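Local coordinates for protein histidine utilization repressor (Pseudomonas syringae pv. tomato, PDB 2PKH) that probably represses the histidine utilization operon by binding its hutP region in the absence of inducer, the chain here being the repressor's C-terminal UTRA domain, at residues S23-A28 / D55-A60; I42-F45 / V51-E54; L67-T72 / Y77-Q82. One frame throughout, in Å; residues are numbered along the deposited sequence.

Overall arrangement
The three contacts lie within one UTRA domain, the C-terminal part of a GntR-type repressor, and are built around its six-stranded antiparallel sheet. Interactions 1 and 2 share strand 49-59: helix 22-29 meets its C-terminal part, while its N-terminal part pairs with strand 36-46, and along the chain interaction 2 lies inside the loop closed by interaction 1, centres about 19 Å apart. Interaction 3 follows both in sequence, in the loop and helix 76-83. Its centre is about 15 Å from interaction 2's and 16 Å from interaction 1's, with F71 packing on I42 and L80 on V58. The contacts thus fasten helix 22-29 and the 60-83 excursion to opposite faces of the same sheet.

Interaction 1: residues S23-A28 / D55-A60; sequences SERALA and DRFVNA
A cation-pi stack between R25 and F57 joins the short helix 22-29 to one face of the UTRA-domain sheet, at strand 49-59. The guanidinium of R25 lies flat over one face of the phenyl ring, the two planes only 8° apart. It sits off the ring centre: R25 CZ is 3.9 Å from the F57 centroid and 29° off the ring normal, and the closest approach is R25 NE to F57 CE1, 3.4 Å. The aliphatic part of the arginine shares the same face. R25 CD stands 3.6 Å from the F57 centroid in a CH-pi contact, and R25 CG rests 3.5 Å from F57 CB. Two bends in the arginine chain, at chi2 and chi3, fold it along the aromatic surface. The other guanidinium face is backed by E24 CB, and E24 OE1 forms a 2.7 Å salt bridge to R25 NH1. The preceding helix residue thus helps hold the rotation of the group and probably balances much of its charge, although the bridge may also weaken the electrostatic share of the cation-pi attraction. The D55 carboxylate is farther off, D55 OD2 lying 6.0 Å from R25 NH1, so any electrostatic influence is probably long-range. F57 also stacks with H39 of strand 36-46, while its carbonyl oxygen accepts a hydrogen bond from T129 OG1. On the next turn of the helix A28 packs on A130, so helix 22-29 reaches across to strand 126-136, the partner of 49-59 on the side away from strand 36-46.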
ATOM      1  N   SER B  23      -3.019 -25.600 -19.502  1.00 29.88           N
ATOM      2  CA  SER B  23      -4.272 -25.044 -18.954  1.00 31.05           C
ATOM      3  C   SER B  23      -4.046 -23.840 -18.056  1.00 31.52           C
ATOM      4  O   SER B  23      -4.774 -22.834 -18.118  1.00 31.81           O
ATOM      5  CB  SER B  23      -5.077 -26.130 -18.206  1.00 32.53           C
ATOM      6  OG  SER B  23      -5.092 -27.366 -18.946  1.00 35.90           O
ATOM      7  N   GLU B  24      -3.023 -23.943 -17.212  1.00 32.17           N
ATOM      8  CA  GLU B  24      -2.746 -22.976 -16.170  1.00 32.50           C
ATOM      9  C   GLU B  24      -2.376 -21.627 -16.754  1.00 30.17           C
ATOM     10  O   GLU B  24      -2.931 -20.605 -16.381  1.00 29.98           O
ATOM     11  CB  GLU B  24      -1.540 -23.464 -15.355  1.00 33.45           C
ATOM     12  CG  GLU B  24      -1.836 -23.981 -14.016  1.00 38.26           C
ATOM     13  CD  GLU B  24      -0.778 -23.527 -12.966  1.00 43.35           C
ATOM     14  OE1 GLU B  24      -0.157 -22.421 -13.125  1.00 44.61           O
ATOM     15  OE2 GLU B  24      -0.605 -24.250 -11.955  1.00 48.38           O
ATOM     16  N   ARG B  25      -1.366 -21.631 -17.619  1.00 29.78           N
ATOM     17  CA  ARG B  25      -0.835 -20.400 -18.170  1.00 27.29           C
ATOM     18  C   ARG B  25      -1.826 -19.886 -19.210  1.00 27.79           C
ATOM     19  O   ARG B  25      -1.914 -18.673 -19.463  1.00 30.00           O
ATOM     20  CB  ARG B  25       0.563 -20.614 -18.747  1.00 27.46           C
ATOM     21  CG  ARG B  25       1.697 -20.300 -17.769  1.00 19.58           C
ATOM     22  CD  ARG B  25       1.606 -21.157 -16.585  1.00 17.04           C
ATOM     23  NE  ARG B  25       2.045 -22.529 -16.878  1.00 26.34           N
ATOM     24  CZ  ARG B  25       2.199 -23.498 -15.968  1.00 27.63           C
ATOM     25  NH1 ARG B  25       1.925 -23.266 -14.681  1.00 26.00           N
ATOM     26  NH2 ARG B  25       2.625 -24.705 -16.339  1.00 29.48           N
ATOM     27  N   ALA B  26      -2.626 -20.778 -19.784  1.00 26.97           N
ATOM     28  CA  ALA B  26      -3.663 -20.313 -20.746  1.00 26.46           C
ATOM     29  C   ALA B  26      -4.666 -19.383 -20.081  1.00 25.60           C
ATOM     30  O   ALA B  26      -5.044 -18.352 -20.657  1.00 25.05           O
ATOM     31  CB  ALA B  26      -4.359 -21.484 -21.412  1.00 26.54           C
ATOM     32  N   LEU B  27      -5.087 -19.722 -18.863  1.00 24.28           N
ATOM     33  CA  LEU B  27      -6.018 -18.939 -18.086  1.00 24.14           C
ATOM     34  C   LEU B  27      -5.322 -17.755 -17.433  1.00 25.21           C
ATOM     35  O   LEU B  27      -5.881 -16.655 -17.375  1.00 26.58           O
ATOM     36  CB  LEU B  27      -6.643 -19.810 -16.967  1.00 25.97           C
ATOM     37  CG  LEU B  27      -7.629 -20.955 -17.227  1.00 26.06           C
ATOM     38  CD1 LEU B  27      -7.770 -21.763 -15.936  1.00 26.68           C
ATOM     39  CD2 LEU B  27      -8.957 -20.411 -17.679  1.00 29.68           C
ATOM     40  N   ALA B  28      -4.093 -17.962 -16.934  1.00 25.90           N
ATOM     41  CA  ALA B  28      -3.335 -16.875 -16.294  1.00 25.54           C
ATOM     42  C   ALA B  28      -3.064 -15.721 -17.317  1.00 25.43           C
ATOM     43  O   ALA B  28      -3.295 -14.558 -16.986  1.00 25.43           O
ATOM     44  CB  ALA B  28      -1.987 -17.418 -15.651  1.00 24.54           C
ATOM     45  N   ASP B  55       8.989 -18.915  -9.932  1.00 22.48           N
ATOM     46  CA  ASP B  55       8.615 -19.739 -11.093  1.00 21.88           C
ATOM     47  C   ASP B  55       7.739 -18.845 -11.927  1.00 20.73           C
ATOM     48  O   ASP B  55       6.650 -18.497 -11.467  1.00 20.51           O
ATOM     49  CB  ASP B  55       7.753 -20.907 -10.619  1.00 23.12           C
ATOM     50  CG  ASP B  55       7.776 -22.072 -11.628  1.00 26.10           C
ATOM     51  OD1 ASP B  55       8.571 -21.964 -12.619  1.00 26.36           O
ATOM     52  OD2 ASP B  55       6.975 -23.037 -11.450  1.00 25.45           O
ATOM     53  N   ARG B  56       8.249 -18.389 -13.075  1.00 18.33           N
ATOM     54  CA  ARG B  56       7.675 -17.261 -13.812  1.00 18.88           C
ATOM     55  C   ARG B  56       7.371 -17.641 -15.227  1.00 17.87           C
ATOM     56  O   ARG B  56       8.213 -18.250 -15.889  1.00 19.18           O
ATOM     57  CB  ARG B  56       8.673 -16.048 -13.831  1.00 17.87           C
ATOM     58  CG  ARG B  56       8.158 -14.835 -14.673  1.00 17.95           C
ATOM     59  CD  ARG B  56       8.944 -13.532 -14.416  1.00 22.86           C
ATOM     60  NE  ARG B  56       8.930 -13.055 -13.015  1.00 22.54           N
ATOM     61  CZ  ARG B  56       7.968 -12.328 -12.450  1.00 27.23           C
ATOM     62  NH1 ARG B  56       6.857 -12.015 -13.123  1.00 21.26           N
ATOM     63  NH2 ARG B  56       8.095 -11.979 -11.167  1.00 26.56           N
ATOM     64  N   PHE B  57       6.219 -17.246 -15.704  1.00 18.46           N
ATOM     65  CA  PHE B  57       5.852 -17.486 -17.103  1.00 19.24           C
ATOM     66  C   PHE B  57       5.535 -16.166 -17.806  1.00 20.36           C
ATOM     67  O   PHE B  57       4.960 -15.258 -17.167  1.00 19.84           O
ATOM     68  CB  PHE B  57       4.622 -18.411 -17.128  1.00 18.66           C
ATOM     69  CG  PHE B  57       4.840 -19.708 -16.370  1.00 19.83           C
ATOM     70  CD1 PHE B  57       5.140 -20.899 -17.042  1.00 19.15           C
ATOM     71  CD2 PHE B  57       4.790 -19.711 -14.944  1.00 21.80           C
ATOM     72  CE1 PHE B  57       5.382 -22.071 -16.303  1.00 19.29           C
ATOM     73  CE2 PHE B  57       5.033 -20.867 -14.226  1.00 19.90           C
ATOM     74  CZ  PHE B  57       5.383 -22.042 -14.922  1.00 20.33           C
ATOM     75  N   VAL B  58       5.864 -16.086 -19.119  1.00 20.51           N
ATOM     76  CA  VAL B  58       5.936 -14.816 -19.853  1.00 21.60           C
ATOM     77  C   VAL B  58       5.396 -15.033 -21.241  1.00 21.05           C
ATOM     78  O   VAL B  58       5.696 -16.015 -21.930  1.00 19.04           O
ATOM     79  CB  VAL B  58       7.399 -14.223 -19.940  1.00 20.50           C
ATOM     80  CG1 VAL B  58       7.417 -12.937 -20.720  1.00 22.70           C
ATOM     81  CG2 VAL B  58       8.089 -14.080 -18.517  1.00 20.99           C
ATOM     82  N   ASN B  59       4.542 -14.112 -21.617  1.00 21.69           N
ATOM     83  CA  ASN B  59       3.943 -14.139 -22.904  1.00 23.46           C
ATOM     84  C   ASN B  59       5.055 -13.851 -23.895  1.00 21.58           C
ATOM     85  O   ASN B  59       5.658 -12.760 -23.866  1.00 20.89           O
ATOM     86  CB  ASN B  59       2.882 -13.040 -23.039  1.00 25.33           C
ATOM     87  CG  ASN B  59       2.516 -12.834 -24.483  1.00 32.34           C
ATOM     88  OD1 ASN B  59       2.895 -11.831 -25.058  1.00 40.40           O
ATOM     89  ND2 ASN B  59       1.925 -13.860 -25.121  1.00 38.17           N
ATOM     90  N   ALA B  60       5.369 -14.861 -24.670  1.00 23.36           N
ATOM     91  CA  ALA B  60       6.371 -14.766 -25.742  1.00 25.75           C
ATOM     92  C   ALA B  60       6.189 -13.572 -26.725  1.00 27.43           C
ATOM     93  O   ALA B  60       7.178 -13.049 -27.222  1.00 27.97           O
ATOM     94  CB  ALA B  60       6.418 -16.081 -26.459  1.00 24.88           C
TER

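Interaction 2: residues I42-F45 / V51-E54; sequences IVHF and VQIE. With EDO (1,2-ethanediol), chain N.
Segments I42-F45 and V51-E54 run antiparallel, their axes approaching to 4.8 Å at 164°, with I42 and E54 as a hydrogen-bonded pair, V43 and I53 as a non-hydrogen-bonded pair, and H44 opposite both V51 and Q52. That last feature is a classic beta bulge in the hairpin of strands 36-46 and 49-59. H44 O takes two backbone donors, V51 N in a nearly straight bond of 2.7 Å and Q52 N in a more bent one of 3.3 Å. On the face with helix 100-106, V43 and I53 make a loose apolar pair over which L105 packs. The other face carries I42, H44, Q52 and E54. With CG anti to its carbonyl carbon (chi1 -72°), H44 extends its imidazole alongside the Q52 chain, ring and amide planes nearly perpendicular at 82°. Q52 OE1 comes 3.2 Å from H44 ND1, but the angle is too poor for a hydrogen bond. I42 CG2 lies under one ring face; C2 of a 1,2-ethanediol molecule lies over the opposite one, and the diol's O2 gives Q52 OE1 a weak hydrogen bond. UTRA domains of related regulators bind small effectors, so a diol at this place is consistent with a pocket, though it probably comes from the crystallisation liquor. E54 is extended beyond CG beside I42, and its OE1 has a firm partner in R56 NE, a salt bridge. At the ring edge E54 OE2 lies 2.9 Å from H44 CE1, unusually short for oxygen and carbon, so the orientation of the imidazole is doubtful.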
ATOM      1  N   ILE B  42      14.041 -19.564 -11.084  1.00 17.72           N
ATOM      2  CA  ILE B  42      15.273 -19.050 -10.514  1.00 19.65           C
ATOM      3  C   ILE B  42      15.227 -19.158  -8.986  1.00 18.81           C
ATOM      4  O   ILE B  42      14.172 -18.954  -8.424  1.00 19.33           O
ATOM      5  CB  ILE B  42      15.465 -17.548 -10.853  1.00 18.98           C
ATOM      6  CG1 ILE B  42      15.491 -17.355 -12.403  1.00 22.19           C
ATOM      7  CG2 ILE B  42      16.811 -17.041 -10.244  1.00 22.46           C
ATOM      8  CD1 ILE B  42      15.685 -15.872 -12.841  1.00 21.35           C
ATOM      9  N   VAL B  43      16.339 -19.487  -8.339  1.00 18.13           N
ATOM     10  CA  VAL B  43      16.367 -19.506  -6.850  1.00 19.32           C
ATOM     11  C   VAL B  43      17.173 -18.285  -6.523  1.00 19.02           C
ATOM     12  O   VAL B  43      18.302 -18.113  -7.003  1.00 20.57           O
ATOM     13  CB  VAL B  43      17.045 -20.718  -6.274  1.00 16.87           C
ATOM     14  CG1 VAL B  43      17.066 -20.755  -4.680  1.00 15.84           C
ATOM     15  CG2 VAL B  43      16.317 -22.055  -6.792  1.00 22.99           C
ATOM     16  N   HIS B  44      16.580 -17.456  -5.693  1.00 20.44           N
ATOM     17  CA  HIS B  44      17.188 -16.209  -5.229  1.00 19.39           C
ATOM     18  C   HIS B  44      17.746 -16.442  -3.824  1.00 19.70           C
ATOM     19  O   HIS B  44      17.057 -17.023  -2.968  1.00 19.95           O
ATOM     20  CB  HIS B  44      16.105 -15.120  -5.179  1.00 18.63           C
ATOM     21  CG  HIS B  44      15.660 -14.644  -6.539  1.00 19.95           C
ATOM     22  ND1 HIS B  44      14.560 -15.172  -7.180  1.00 23.48           N
ATOM     23  CD2 HIS B  44      16.168 -13.717  -7.379  1.00 18.73           C
ATOM     24  CE1 HIS B  44      14.387 -14.567  -8.341  1.00 15.78           C
ATOM     25  NE2 HIS B  44      15.366 -13.703  -8.495  1.00 25.15           N
ATOM     26  N   PHE B  45      18.941 -15.918  -3.596  1.00 17.88           N
ATOM     27  CA  PHE B  45      19.691 -16.079  -2.313  1.00 21.13           C
ATOM     28  C   PHE B  45      19.886 -14.690  -1.699  1.00 24.24           C
ATOM     29  O   PHE B  45      20.099 -13.725  -2.442  1.00 24.59           O
ATOM     30  CB  PHE B  45      21.090 -16.668  -2.556  1.00 21.66           C
ATOM     31  CG  PHE B  45      21.079 -18.090  -3.080  1.00 16.11           C
ATOM     32  CD1 PHE B  45      21.370 -19.120  -2.255  1.00 19.43           C
ATOM     33  CD2 PHE B  45      20.724 -18.353  -4.376  1.00 19.99           C
ATOM     34  CE1 PHE B  45      21.355 -20.500  -2.764  1.00 18.28           C
ATOM     35  CE2 PHE B  45      20.663 -19.681  -4.871  1.00 20.74           C
ATOM     36  CZ  PHE B  45      20.976 -20.733  -4.051  1.00 23.50           C
ATOM     37  N   VAL B  51      16.194 -17.665  -0.443  1.00 17.65           N
ATOM     38  CA  VAL B  51      15.057 -16.895   0.124  1.00 18.89           C
ATOM     39  C   VAL B  51      13.808 -16.997  -0.693  1.00 19.04           C
ATOM     40  O   VAL B  51      12.723 -16.712  -0.204  1.00 19.70           O
ATOM     41  CB  VAL B  51      15.378 -15.410   0.407  1.00 19.32           C
ATOM     42  CG1 VAL B  51      16.531 -15.289   1.483  1.00 19.35           C
ATOM     43  CG2 VAL B  51      15.829 -14.707  -0.848  1.00 21.42           C
ATOM     44  N   GLN B  52      13.955 -17.381  -1.973  1.00 19.73           N
ATOM     45  CA  GLN B  52      12.740 -17.421  -2.866  1.00 19.94           C
ATOM     46  C   GLN B  52      12.963 -18.337  -4.004  1.00 18.05           C
ATOM     47  O   GLN B  52      14.043 -18.326  -4.533  1.00 16.87           O
ATOM     48  CB  GLN B  52      12.549 -16.060  -3.513  1.00 18.53           C
ATOM     49  CG  GLN B  52      11.153 -15.875  -4.073  1.00 22.58           C
ATOM     50  CD  GLN B  52      11.040 -14.657  -4.964  1.00 25.28           C
ATOM     51  OE1 GLN B  52      11.737 -14.544  -5.921  1.00 27.88           O
ATOM     52  NE2 GLN B  52      10.200 -13.736  -4.598  1.00 25.74           N
ATOM     53  N   ILE B  53      11.950 -19.129  -4.379  1.00 19.62           N
ATOM     54  CA  ILE B  53      11.941 -19.739  -5.698  1.00 20.63           C
ATOM     55  C   ILE B  53      10.966 -18.921  -6.561  1.00 20.19           C
ATOM     56  O   ILE B  53       9.820 -18.769  -6.203  1.00 19.35           O
ATOM     57  CB  ILE B  53      11.511 -21.261  -5.689  1.00 22.99           C
ATOM     58  CG1 ILE B  53      12.361 -22.049  -4.678  1.00 19.56           C
ATOM     59  CG2 ILE B  53      11.800 -21.927  -7.057  1.00 26.55           C
ATOM     60  CD1 ILE B  53      11.972 -23.589  -4.666  1.00 21.21           C
ATOM     61  N   GLU B  54      11.411 -18.395  -7.693  1.00 17.65           N
ATOM     62  CA  GLU B  54      10.470 -17.562  -8.492  1.00 21.58           C
ATOM     63  C   GLU B  54      10.212 -18.406  -9.753  1.00 21.39           C
ATOM     64  O   GLU B  54      11.153 -18.605 -10.517  1.00 20.78           O
ATOM     65  CB  GLU B  54      11.198 -16.291  -8.947  1.00 20.13           C
ATOM     66  CG  GLU B  54      10.499 -15.460 -10.043  1.00 22.66           C
ATOM     67  CD  GLU B  54      11.431 -14.382 -10.704  1.00 26.84           C
ATOM     68  OE1 GLU B  54      10.947 -13.313 -11.191  1.00 31.80           O
ATOM     69  OE2 GLU B  54      12.646 -14.603 -10.713  1.00 32.14           O
TER
HETATM   70  C1  EDO N1010      12.533 -10.148  -7.361  1.00 45.54           C
HETATM   71  O1  EDO N1010      13.880  -9.903  -6.985  1.00 46.25           O
HETATM   72  C2  EDO N1010      12.309 -11.663  -7.248  1.00 46.04           C
HETATM   73  O2  EDO N1010      10.989 -11.982  -7.738  1.00 44.65           O

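Interaction 3: residues L67-T72 / Y77-Q82; sequences LKQDFT and YAYLSQ
The phenol ring of Y79 carries the Q69 side chain on one face: Q69 CG sits above the ring centre, 3.7 Å from the centroid and 13° off the normal, as a CH-pi contact. The terminal amide continues over the rim, its plane within 15° of the ring plane, with Q69 CD 3.3 Å from Y79 CE1. F71 adds a second aromatic surface. Q69 CB lies 3.5 Å above one face of its ring, and at the edge, in plane, stands Y79 CB, 4.0 Å from F71 CE1. Q69 fills the corner between the two rings, its CB on F71 and its CG and amide on Y79. A bend at chi2 turns the amide back over the phenol. Y79 reaches it with CG anti to the backbone N (chi1 173°), a torsion that sends the ring out from the helix toward the loop. Although Q69 NE2 passes 3.3 Å from Y79 OH, the angle does not suit a hydrogen bond; NE2 instead donates to D65 O, which ties the amide to an earlier part of the same loop. The contact belongs to the excursion of the UTRA fold between strand 49-59 and helix 76-83, in which the loop doubles back beside the helix that follows it. Within the loop, D70 closes an Asx turn, its OD1 accepting from T72 N at 2.8 Å. F71 faces the sheet through I42 and L16, and its ring meets that of Y66. Away from Q69, Y77 of the same helix packs on K148 of the second subunit.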
ATOM      1  N   LEU B  67      14.182 -15.228 -23.459  1.00 24.97           N
ATOM      2  CA  LEU B  67      15.041 -16.426 -23.296  1.00 25.10           C
ATOM      3  C   LEU B  67      16.547 -16.086 -23.418  1.00 25.27           C
ATOM      4  O   LEU B  67      17.416 -16.818 -22.943  1.00 24.02           O
ATOM      5  CB  LEU B  67      14.641 -17.499 -24.287  1.00 25.06           C
ATOM      6  CG  LEU B  67      13.265 -18.159 -24.025  1.00 23.84           C
ATOM      7  CD1 LEU B  67      13.140 -19.345 -25.054  1.00 28.88           C
ATOM      8  CD2 LEU B  67      13.137 -18.645 -22.609  1.00 25.67           C
ATOM      9  N   LYS B  68      16.821 -14.967 -24.056  1.00 25.44           N
ATOM     10  CA  LYS B  68      18.165 -14.551 -24.376  1.00 27.14           C
ATOM     11  C   LYS B  68      18.869 -13.829 -23.237  1.00 26.50           C
ATOM     12  O   LYS B  68      20.055 -13.532 -23.345  1.00 25.84           O
ATOM     13  CB  LYS B  68      18.130 -13.625 -25.633  1.00 27.49           C
ATOM     14  CG  LYS B  68      17.614 -14.350 -26.869  1.00 30.13           C
ATOM     15  CD  LYS B  68      17.120 -13.344 -27.890  1.00 38.41           C
ATOM     16  CE  LYS B  68      16.223 -14.058 -28.938  1.00 41.43           C
ATOM     17  NZ  LYS B  68      15.819 -13.095 -30.016  1.00 45.66           N
ATOM     18  N   GLN B  69      18.145 -13.543 -22.149  1.00 26.30           N
ATOM     19  CA  GLN B  69      18.671 -12.738 -21.055  1.00 26.22           C
ATOM     20  C   GLN B  69      19.505 -13.528 -19.978  1.00 28.05           C
ATOM     21  O   GLN B  69      19.325 -14.769 -19.793  1.00 28.36           O
ATOM     22  CB  GLN B  69      17.513 -12.010 -20.375  1.00 26.27           C
ATOM     23  CG  GLN B  69      16.591 -11.239 -21.301  1.00 25.85           C
ATOM     24  CD  GLN B  69      17.351 -10.212 -22.163  1.00 26.65           C
ATOM     25  OE1 GLN B  69      18.196  -9.478 -21.663  1.00 27.30           O
ATOM     26  NE2 GLN B  69      17.067 -10.186 -23.455  1.00 24.77           N
ATOM     27  N   ASP B  70      20.419 -12.804 -19.310  1.00 27.80           N
ATOM     28  CA  ASP B  70      21.233 -13.344 -18.243  1.00 28.24           C
ATOM     29  C   ASP B  70      20.680 -12.810 -16.940  1.00 27.58           C
ATOM     30  O   ASP B  70      21.011 -11.714 -16.505  1.00 27.14           O
ATOM     31  CB  ASP B  70      22.698 -12.951 -18.409  1.00 28.80           C
ATOM     32  CG  ASP B  70      23.576 -13.427 -17.245  1.00 32.57           C
ATOM     33  OD1 ASP B  70      23.033 -13.875 -16.214  1.00 30.90           O
ATOM     34  OD2 ASP B  70      24.834 -13.338 -17.356  1.00 35.94           O
ATOM     35  N   PHE B  71      19.791 -13.587 -16.320  1.00 27.97           N
ATOM     36  CA  PHE B  71      19.110 -13.122 -15.135  1.00 27.18           C
ATOM     37  C   PHE B  71      19.955 -13.302 -13.880  1.00 30.05           C
ATOM     38  O   PHE B  71      19.459 -13.130 -12.764  1.00 30.83           O
ATOM     39  CB  PHE B  71      17.769 -13.844 -14.994  1.00 25.33           C
ATOM     40  CG  PHE B  71      16.803 -13.554 -16.129  1.00 24.49           C
ATOM     41  CD1 PHE B  71      16.281 -12.243 -16.295  1.00 22.13           C
ATOM     42  CD2 PHE B  71      16.408 -14.592 -17.014  1.00 21.58           C
ATOM     43  CE1 PHE B  71      15.422 -11.953 -17.332  1.00 23.15           C
ATOM     44  CE2 PHE B  71      15.508 -14.323 -18.013  1.00 23.36           C
ATOM     45  CZ  PHE B  71      15.014 -12.975 -18.156  1.00 23.28           C
ATOM     46  N   THR B  72      21.250 -13.632 -14.021  1.00 31.70           N
ATOM     47  CA  THR B  72      22.173 -13.361 -12.893  1.00 32.45           C
ATOM     48  C   THR B  72      22.545 -11.876 -12.827  1.00 33.56           C
ATOM     49  O   THR B  72      23.048 -11.414 -11.820  1.00 34.48           O
ATOM     50  CB  THR B  72      23.467 -14.245 -12.896  1.00 33.27           C
ATOM     51  OG1 THR B  72      24.240 -13.983 -14.064  1.00 33.04           O
ATOM     52  CG2 THR B  72      23.108 -15.702 -12.874  1.00 32.35           C
ATOM     53  N   TYR B  77      11.585  -9.515 -13.541  1.00 25.58           N
ATOM     54  CA  TYR B  77      10.674  -8.355 -13.397  1.00 26.45           C
ATOM     55  C   TYR B  77      11.310  -7.052 -13.848  1.00 26.95           C
ATOM     56  O   TYR B  77      10.663  -6.286 -14.520  1.00 28.09           O
ATOM     57  CB  TYR B  77      10.199  -8.231 -11.986  1.00 24.65           C
ATOM     58  CG  TYR B  77       9.013  -7.307 -11.902  1.00 28.13           C
ATOM     59  CD1 TYR B  77       7.719  -7.761 -12.183  1.00 32.14           C
ATOM     60  CD2 TYR B  77       9.188  -5.957 -11.584  1.00 27.35           C
ATOM     61  CE1 TYR B  77       6.610  -6.899 -12.108  1.00 28.48           C
ATOM     62  CE2 TYR B  77       8.107  -5.082 -11.553  1.00 30.04           C
ATOM     63  CZ  TYR B  77       6.814  -5.558 -11.803  1.00 30.36           C
ATOM     64  OH  TYR B  77       5.703  -4.691 -11.704  1.00 26.85           O
ATOM     65  N   ALA B  78      12.572  -6.811 -13.493  1.00 26.70           N
ATOM     66  CA  ALA B  78      13.234  -5.584 -13.883  1.00 27.33           C
ATOM     67  C   ALA B  78      13.335  -5.571 -15.379  1.00 28.36           C
ATOM     68  O   ALA B  78      13.017  -4.562 -16.018  1.00 29.66           O
ATOM     69  CB  ALA B  78      14.631  -5.507 -13.271  1.00 27.69           C
ATOM     70  N   TYR B  79      13.829  -6.671 -15.967  1.00 26.87           N
ATOM     71  CA  TYR B  79      13.886  -6.779 -17.414  1.00 26.19           C
ATOM     72  C   TYR B  79      12.528  -6.466 -18.086  1.00 26.37           C
ATOM     73  O   TYR B  79      12.410  -5.569 -18.940  1.00 27.05           O
ATOM     74  CB  TYR B  79      14.358  -8.156 -17.840  1.00 24.18           C
ATOM     75  CG  TYR B  79      14.259  -8.354 -19.319  1.00 24.10           C
ATOM     76  CD1 TYR B  79      15.148  -7.711 -20.169  1.00 22.09           C
ATOM     77  CD2 TYR B  79      13.286  -9.201 -19.869  1.00 20.94           C
ATOM     78  CE1 TYR B  79      15.063  -7.856 -21.563  1.00 25.95           C
ATOM     79  CE2 TYR B  79      13.179  -9.377 -21.259  1.00 21.20           C
ATOM     80  CZ  TYR B  79      14.100  -8.698 -22.097  1.00 25.95           C
ATOM     81  OH  TYR B  79      14.058  -8.874 -23.447  1.00 26.90           O
ATOM     82  N   LEU B  80      11.505  -7.189 -17.662  1.00 25.39           N
ATOM     83  CA  LEU B  80      10.170  -7.035 -18.212  1.00 26.01           C
ATOM     84  C   LEU B  80       9.628  -5.602 -18.077  1.00 27.00           C
ATOM     85  O   LEU B  80       9.020  -5.062 -18.999  1.00 27.08           O
ATOM     86  CB  LEU B  80       9.203  -8.055 -17.573  1.00 25.81           C
ATOM     87  CG  LEU B  80       9.333  -9.558 -17.939  1.00 22.41           C
ATOM     88  CD1 LEU B  80       8.328 -10.312 -17.080  1.00 19.29           C
ATOM     89  CD2 LEU B  80       9.099  -9.788 -19.421  1.00 22.68           C
ATOM     90  N   SER B  81       9.876  -4.968 -16.952  1.00 28.16           N
ATOM     91  CA  SER B  81       9.402  -3.594 -16.815  1.00 31.61           C
ATOM     92  C   SER B  81      10.134  -2.601 -17.747  1.00 31.84           C
ATOM     93  O   SER B  81       9.676  -1.449 -17.921  1.00 31.74           O
ATOM     94  CB  SER B  81       9.456  -3.164 -15.336  1.00 31.57           C
ATOM     95  OG  SER B  81      10.800  -2.937 -14.983  1.00 37.04           O
ATOM     96  N   GLN B  82      11.227  -3.053 -18.372  1.00 33.18           N
ATOM     97  CA  GLN B  82      11.946  -2.300 -19.420  1.00 34.92           C
ATOM     98  C   GLN B  82      11.313  -2.537 -20.758  1.00 34.39           C
ATOM     99  O   GLN B  82      11.379  -1.709 -21.639  1.00 35.87           O
ATOM    100  CB  GLN B  82      13.346  -2.853 -19.610  1.00 36.71           C
ATOM    101  CG  GLN B  82      14.456  -2.354 -18.752  1.00 40.69           C
ATOM    102  CD  GLN B  82      15.787  -2.892 -19.291  1.00 46.34           C
ATOM    103  OE1 GLN B  82      16.759  -3.019 -18.558  1.00 51.29           O
ATOM    104  NE2 GLN B  82      15.819  -3.224 -20.587  1.00 47.85           N
TER